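Local structure of hyaluronidase (5DIY) at residues Val111-Phe123 / Ile156-Tyr168. The protein probably acts as a glycoside hydrolase family 84 hexosaminidase, removing O-linked N-acetylglucosamine from modified proteins. Sequence-based numbering, arbitrary orientation.
Sequences VHSIGIFFDNVPF and ISTPQIIMCPTFY. Unlike the reference sequence in segment 111-123: Asn120 (reference Asp). With NAG (2-acetamido-2-deoxy-beta-D-glucopyranose), chain E.
Tyr168 donates its hydroxyl proton to Asn120 OD1, 2.8 Å from OH, and the amide oxygen sits at the edge of the phenol ring, with the amide plane turned 59° from it. Tyr168 reaches this place with CG between its backbone N and carbonyl carbon (chi1 56°); one ring face then lies under the acetamido methyl C8 of the N-acetylglucosamine, 3.8 Å above the ring centre, while CE2 packs against Asp119 CB. A leucine in place of Tyr168 would probably leave Asn120 OD1 without this donor and strip the flat surface from beneath the methyl. Asp119 OD2 takes the sugar's N2-H in a nearly straight bond of 3.0 Å (166°) and also forms a salt bridge with Lys43, so a carboxylate suits the spot. Asn120, its ND2 bonded to Tyr14, is an engineered change of the aspartate predicted to be the proton donor. These residues follow strands 113-117 and 160-164, the adjacent, parallel fourth and fifth strands of a TIM barrel, whose active site lies at the C-terminal strand ends. Between the two strands, backbone bonds such as Ile116 N to Ile162 O (2.9 Å) zip the pair together; small Cys164 lets CB lie 3.6 Å from Phe117 CD1 while SG, anti to the backbone N, meets C8. Past the strands, beta-branched Thr166 ties the loops through OG1 to Phe118 O (2.8 Å), and the Phe123 and Phe167 rings form an offset stack, centroids 4.6 Å apart.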
loop_
_atom_site.group_PDB
_atom_site.type_symbol
_atom_site.label_atom_id
_atom_site.label_comp_id
_atom_site.label_asym_id
_atom_site.label_seq_id
_atom_site.Cartn_x
_atom_site.Cartn_y
_atom_site.Cartn_z
ATOM N N VAL C 111 0.520 29.187 0.667
ATOM C CA VAL C 111 1.246 28.010 0.188
ATOM C C VAL C 111 2.399 28.476 -0.707
ATOM O O VAL C 111 2.173 29.131 -1.728
ATOM C CB VAL C 111 0.324 27.038 -0.590
ATOM C CG1 VAL C 111 1.118 25.895 -1.214
ATOM C CG2 VAL C 111 -0.767 26.492 0.326
ATOM N N HIS C 112 3.623 28.142 -0.301
ATOM C CA HIS C 112 4.840 28.423 -1.090
ATOM C C HIS C 112 5.426 27.174 -1.764
ATOM O O HIS C 112 6.311 27.305 -2.615
ATOM C CB HIS C 112 5.912 29.085 -0.212
ATOM C CG HIS C 112 6.397 28.223 0.912
ATOM N ND1 HIS C 112 7.476 27.375 0.788
ATOM C CD2 HIS C 112 5.940 28.069 2.178
ATOM C CE1 HIS C 112 7.666 26.737 1.930
ATOM N NE2 HIS C 112 6.746 27.141 2.790
ATOM N N SER C 113 4.951 25.981 -1.381
ATOM C CA SER C 113 5.407 24.715 -1.964
ATOM C C SER C 113 4.364 24.172 -2.938
ATOM O O SER C 113 3.196 23.984 -2.583
ATOM C CB SER C 113 5.694 23.683 -0.875
ATOM O OG SER C 113 6.161 22.471 -1.451
ATOM N N ILE C 114 4.799 23.930 -4.170
ATOM C CA ILE C 114 3.921 23.499 -5.242
ATOM C C ILE C 114 4.475 22.207 -5.820
ATOM O O ILE C 114 5.668 22.115 -6.104
ATOM C CB ILE C 114 3.808 24.581 -6.345
ATOM C CG1 ILE C 114 3.240 25.899 -5.778
ATOM C CG2 ILE C 114 2.964 24.088 -7.521
ATOM C CD1 ILE C 114 1.782 25.858 -5.355
ATOM N N GLY C 115 3.604 21.212 -5.975
ATOM C CA GLY C 115 3.948 19.950 -6.632
ATOM C C GLY C 115 3.534 19.979 -8.093
ATOM O O GLY C 115 2.408 20.352 -8.405
ATOM N N ILE C 116 4.437 19.604 -8.997
ATOM C CA ILE C 116 4.087 19.473 -10.420
ATOM C C ILE C 116 4.517 18.079 -10.880
ATOM O O ILE C 116 5.711 17.821 -11.067
ATOM C CB ILE C 116 4.709 20.590 -11.297
ATOM C CG1 ILE C 116 4.374 21.972 -10.711
ATOM C CG2 ILE C 116 4.188 20.494 -12.728
ATOM C CD1 ILE C 116 4.910 23.145 -11.501
ATOM N N PHE C 117 3.542 17.184 -11.060
ATOM C CA PHE C 117 3.834 15.756 -11.272
ATOM C C PHE C 117 3.596 15.319 -12.705
ATOM O O PHE C 117 2.639 15.767 -13.334
ATOM C CB PHE C 117 3.017 14.875 -10.319
ATOM C CG PHE C 117 3.190 15.198 -8.849
ATOM C CD1 PHE C 117 4.333 15.834 -8.353
ATOM C CD2 PHE C 117 2.212 14.812 -7.945
ATOM C CE1 PHE C 117 4.464 16.108 -7.005
ATOM C CE2 PHE C 117 2.343 15.079 -6.595
ATOM C CZ PHE C 117 3.466 15.729 -6.123
ATOM N N PHE C 118 4.482 14.447 -13.202
ATOM C CA PHE C 118 4.412 13.895 -14.561
ATOM C C PHE C 118 4.464 12.360 -14.555
ATOM O O PHE C 118 4.874 11.741 -15.541
ATOM C CB PHE C 118 5.553 14.468 -15.412
ATOM C CG PHE C 118 5.543 15.966 -15.494
ATOM C CD1 PHE C 118 4.736 16.616 -16.417
ATOM C CD2 PHE C 118 6.309 16.727 -14.624
ATOM C CE1 PHE C 118 4.699 18.002 -16.480
ATOM C CE2 PHE C 118 6.283 18.112 -14.684
ATOM C CZ PHE C 118 5.479 18.752 -15.615
ATOM N N ASP C 119 4.053 11.750 -13.445
ATOM C CA ASP C 119 3.919 10.292 -13.371
ATOM C C ASP C 119 2.713 9.806 -14.172
ATOM O O ASP C 119 1.703 10.497 -14.255
ATOM C CB ASP C 119 3.793 9.819 -11.918
ATOM C CG ASP C 119 2.620 10.459 -11.184
ATOM O OD1 ASP C 119 2.573 11.702 -11.112
ATOM O OD2 ASP C 119 1.766 9.715 -10.669
ATOM N N ASN C 120 2.833 8.611 -14.749
ATOM C CA ASN C 120 1.746 7.960 -15.484
ATOM C C ASN C 120 1.177 8.836 -16.602
ATOM O O ASN C 120 -0.014 9.164 -16.628
ATOM C CB ASN C 120 0.647 7.499 -14.519
ATOM C CG ASN C 120 1.174 6.594 -13.416
ATOM O OD1 ASN C 120 2.277 6.049 -13.507
ATOM N ND2 ASN C 120 0.388 6.439 -12.357
ATOM N N VAL C 121 2.080 9.228 -17.496
ATOM C CA VAL C 121 1.759 9.922 -18.743
ATOM C C VAL C 121 2.535 9.199 -19.849
ATOM O O VAL C 121 3.410 8.380 -19.539
ATOM C CB VAL C 121 2.131 11.428 -18.687
ATOM C CG1 VAL C 121 1.420 12.104 -17.521
ATOM C CG2 VAL C 121 3.643 11.642 -18.607
ATOM N N PRO C 122 2.216 9.475 -21.134
ATOM C CA PRO C 122 2.991 8.863 -22.220
ATOM C C PRO C 122 4.478 9.222 -22.174
ATOM O O PRO C 122 4.833 10.350 -21.820
ATOM C CB PRO C 122 2.333 9.430 -23.485
ATOM C CG PRO C 122 0.938 9.732 -23.074
ATOM C CD PRO C 122 1.051 10.217 -21.655
ATOM N N PHE C 123 5.328 8.263 -22.545
ATOM C CA PHE C 123 6.786 8.424 -22.456
ATOM C C PHE C 123 7.382 9.384 -23.494
ATOM O O PHE C 123 8.549 9.754 -23.376
ATOM C CB PHE C 123 7.502 7.062 -22.562
ATOM C CG PHE C 123 7.129 6.061 -21.481
ATOM C CD1 PHE C 123 6.904 6.453 -20.155
ATOM C CD2 PHE C 123 7.054 4.699 -21.787
ATOM C CE1 PHE C 123 6.579 5.515 -19.175
ATOM C CE2 PHE C 123 6.736 3.761 -20.808
ATOM C CZ PHE C 123 6.498 4.168 -19.502
ATOM N N ILE C 156 6.247 35.444 -5.444
ATOM C CA ILE C 156 6.287 35.244 -3.993
ATOM C C ILE C 156 7.720 35.088 -3.479
ATOM O O ILE C 156 8.661 34.939 -4.261
ATOM C CB ILE C 156 5.437 34.015 -3.564
ATOM C CG1 ILE C 156 5.909 32.727 -4.260
ATOM C CG2 ILE C 156 3.964 34.267 -3.858
ATOM C CD1 ILE C 156 5.495 31.458 -3.544
ATOM N N SER C 157 7.862 35.124 -2.156
ATOM C CA SER C 157 9.141 34.888 -1.479
ATOM C C SER C 157 9.418 33.387 -1.306
ATOM O O SER C 157 8.568 32.647 -0.812
ATOM C CB SER C 157 9.138 35.565 -0.105
ATOM O OG SER C 157 8.760 36.929 -0.211
ATOM N N THR C 158 10.614 32.959 -1.710
ATOM C CA THR C 158 11.096 31.572 -1.550
ATOM C C THR C 158 10.102 30.486 -1.988
ATOM O O THR C 158 9.643 29.684 -1.170
ATOM C CB THR C 158 11.579 31.301 -0.109
ATOM O OG1 THR C 158 10.484 31.410 0.807
ATOM C CG2 THR C 158 12.658 32.294 0.273
ATOM N N PRO C 159 9.764 30.466 -3.288
ATOM C CA PRO C 159 8.932 29.386 -3.803
ATOM C C PRO C 159 9.740 28.099 -3.885
ATOM O O PRO C 159 10.973 28.142 -3.982
ATOM C CB PRO C 159 8.544 29.877 -5.196
ATOM C CG PRO C 159 9.688 30.734 -5.607
ATOM C CD PRO C 159 10.150 31.413 -4.351
ATOM N N GLN C 160 9.042 26.972 -3.811
ATOM C CA GLN C 160 9.660 25.656 -3.904
ATOM C C GLN C 160 8.803 24.781 -4.781
ATOM O O GLN C 160 7.583 24.728 -4.601
ATOM C CB GLN C 160 9.788 25.021 -2.522
ATOM C CG GLN C 160 10.925 25.596 -1.701
ATOM C CD GLN C 160 10.945 25.080 -0.280
ATOM O OE1 GLN C 160 9.905 24.745 0.288
ATOM N NE2 GLN C 160 12.135 25.027 0.310
ATOM N N ILE C 161 9.443 24.109 -5.728
ATOM C CA ILE C 161 8.778 23.148 -6.576
ATOM C C ILE C 161 9.348 21.766 -6.276
ATOM O O ILE C 161 10.563 21.581 -6.181
ATOM C CB ILE C 161 8.927 23.480 -8.080
ATOM C CG1 ILE C 161 8.221 24.803 -8.403
ATOM C CG2 ILE C 161 8.339 22.353 -8.948
ATOM C CD1 ILE C 161 8.564 25.373 -9.767
ATOM N N ILE C 162 8.445 20.807 -6.123
ATOM C CA ILE C 162 8.798 19.393 -6.117
ATOM C C ILE C 162 8.126 18.794 -7.353
ATOM O O ILE C 162 6.952 19.048 -7.617
ATOM C CB ILE C 162 8.424 18.675 -4.789
ATOM C CG1 ILE C 162 8.899 17.215 -4.818
ATOM C CG2 ILE C 162 6.931 18.743 -4.486
ATOM C CD1 ILE C 162 9.014 16.583 -3.449
ATOM N N MET C 163 8.891 18.054 -8.144
ATOM C CA MET C 163 8.359 17.454 -9.356
ATOM C C MET C 163 8.450 15.943 -9.257
ATOM O O MET C 163 9.333 15.413 -8.580
ATOM C CB MET C 163 9.076 17.992 -10.610
ATOM C CG MET C 163 10.494 17.479 -10.865
ATOM S SD MET C 163 10.605 15.906 -11.759
ATOM C CE MET C 163 10.027 16.378 -13.390
ATOM N N CYS C 164 7.524 15.261 -9.926
ATOM C CA CYS C 164 7.586 13.812 -10.086
ATOM C C CYS C 164 7.926 13.529 -11.541
ATOM O O CYS C 164 7.196 13.958 -12.435
ATOM C CB CYS C 164 6.273 13.127 -9.706
ATOM S SG CYS C 164 6.422 11.315 -9.667
ATOM N N PRO C 165 9.044 12.822 -11.789
ATOM C CA PRO C 165 9.391 12.491 -13.167
ATOM C C PRO C 165 8.468 11.438 -13.769
ATOM O O PRO C 165 7.773 10.724 -13.045
ATOM C CB PRO C 165 10.819 11.963 -13.063
ATOM C CG PRO C 165 11.016 11.565 -11.641
ATOM C CD PRO C 165 10.001 12.276 -10.812
ATOM N N THR C 166 8.460 11.368 -15.095
ATOM C CA THR C 166 7.697 10.360 -15.836
ATOM C C THR C 166 8.316 8.972 -15.670
ATOM O O THR C 166 7.602 7.973 -15.668
ATOM C CB THR C 166 7.582 10.768 -17.319
ATOM O OG1 THR C 166 6.963 12.062 -17.392
ATOM C CG2 THR C 166 6.758 9.775 -18.104
ATOM N N PHE C 167 9.637 8.925 -15.509
ATOM C CA PHE C 167 10.347 7.715 -15.099
ATOM C C PHE C 167 10.775 7.914 -13.650
ATOM O O PHE C 167 11.743 8.636 -13.379
ATOM C CB PHE C 167 11.540 7.460 -16.023
ATOM C CG PHE C 167 11.137 7.132 -17.441
ATOM C CD1 PHE C 167 10.903 8.146 -18.367
ATOM C CD2 PHE C 167 10.956 5.808 -17.841
ATOM C CE1 PHE C 167 10.513 7.849 -19.669
ATOM C CE2 PHE C 167 10.563 5.504 -19.142
ATOM C CZ PHE C 167 10.344 6.526 -20.058
ATOM N N TYR C 168 10.037 7.282 -12.731
ATOM C CA TYR C 168 10.157 7.527 -11.280
ATOM C C TYR C 168 10.597 6.320 -10.439
ATOM O O TYR C 168 10.635 6.406 -9.212
ATOM C CB TYR C 168 8.834 8.094 -10.726
ATOM C CG TYR C 168 7.597 7.252 -10.988
ATOM C CD1 TYR C 168 7.288 6.146 -10.192
ATOM C CD2 TYR C 168 6.729 7.576 -12.023
ATOM C CE1 TYR C 168 6.147 5.382 -10.437
ATOM C CE2 TYR C 168 5.594 6.826 -12.276
ATOM C CZ TYR C 168 5.299 5.733 -11.481
ATOM O OH TYR C 168 4.168 5.004 -11.755
HETATM C C1 NAG E . 1.697 4.967 -9.208
HETATM C C2 NAG E . 1.255 6.406 -8.876
HETATM C C3 NAG E . 0.522 6.547 -7.538
HETATM C C4 NAG E . -0.132 5.231 -7.149
HETATM C C5 NAG E . 0.958 4.188 -6.963
HETATM C C6 NAG E . 0.407 2.806 -6.576
HETATM C C7 NAG E . 3.483 7.280 -8.246
HETATM C C8 NAG E . 4.482 8.370 -8.517
HETATM N N2 NAG E . 2.368 7.344 -8.975
HETATM O O3 NAG E . -0.460 7.582 -7.653
HETATM O O4 NAG E . -0.829 5.374 -5.911
HETATM O O5 NAG E . 1.831 4.080 -8.092
HETATM O O6 NAG E . -0.587 2.348 -7.496
HETATM O O7 NAG E . 3.697 6.401 -7.421
HETATM O O HOH W 1 5.010 6.981 -15.824
#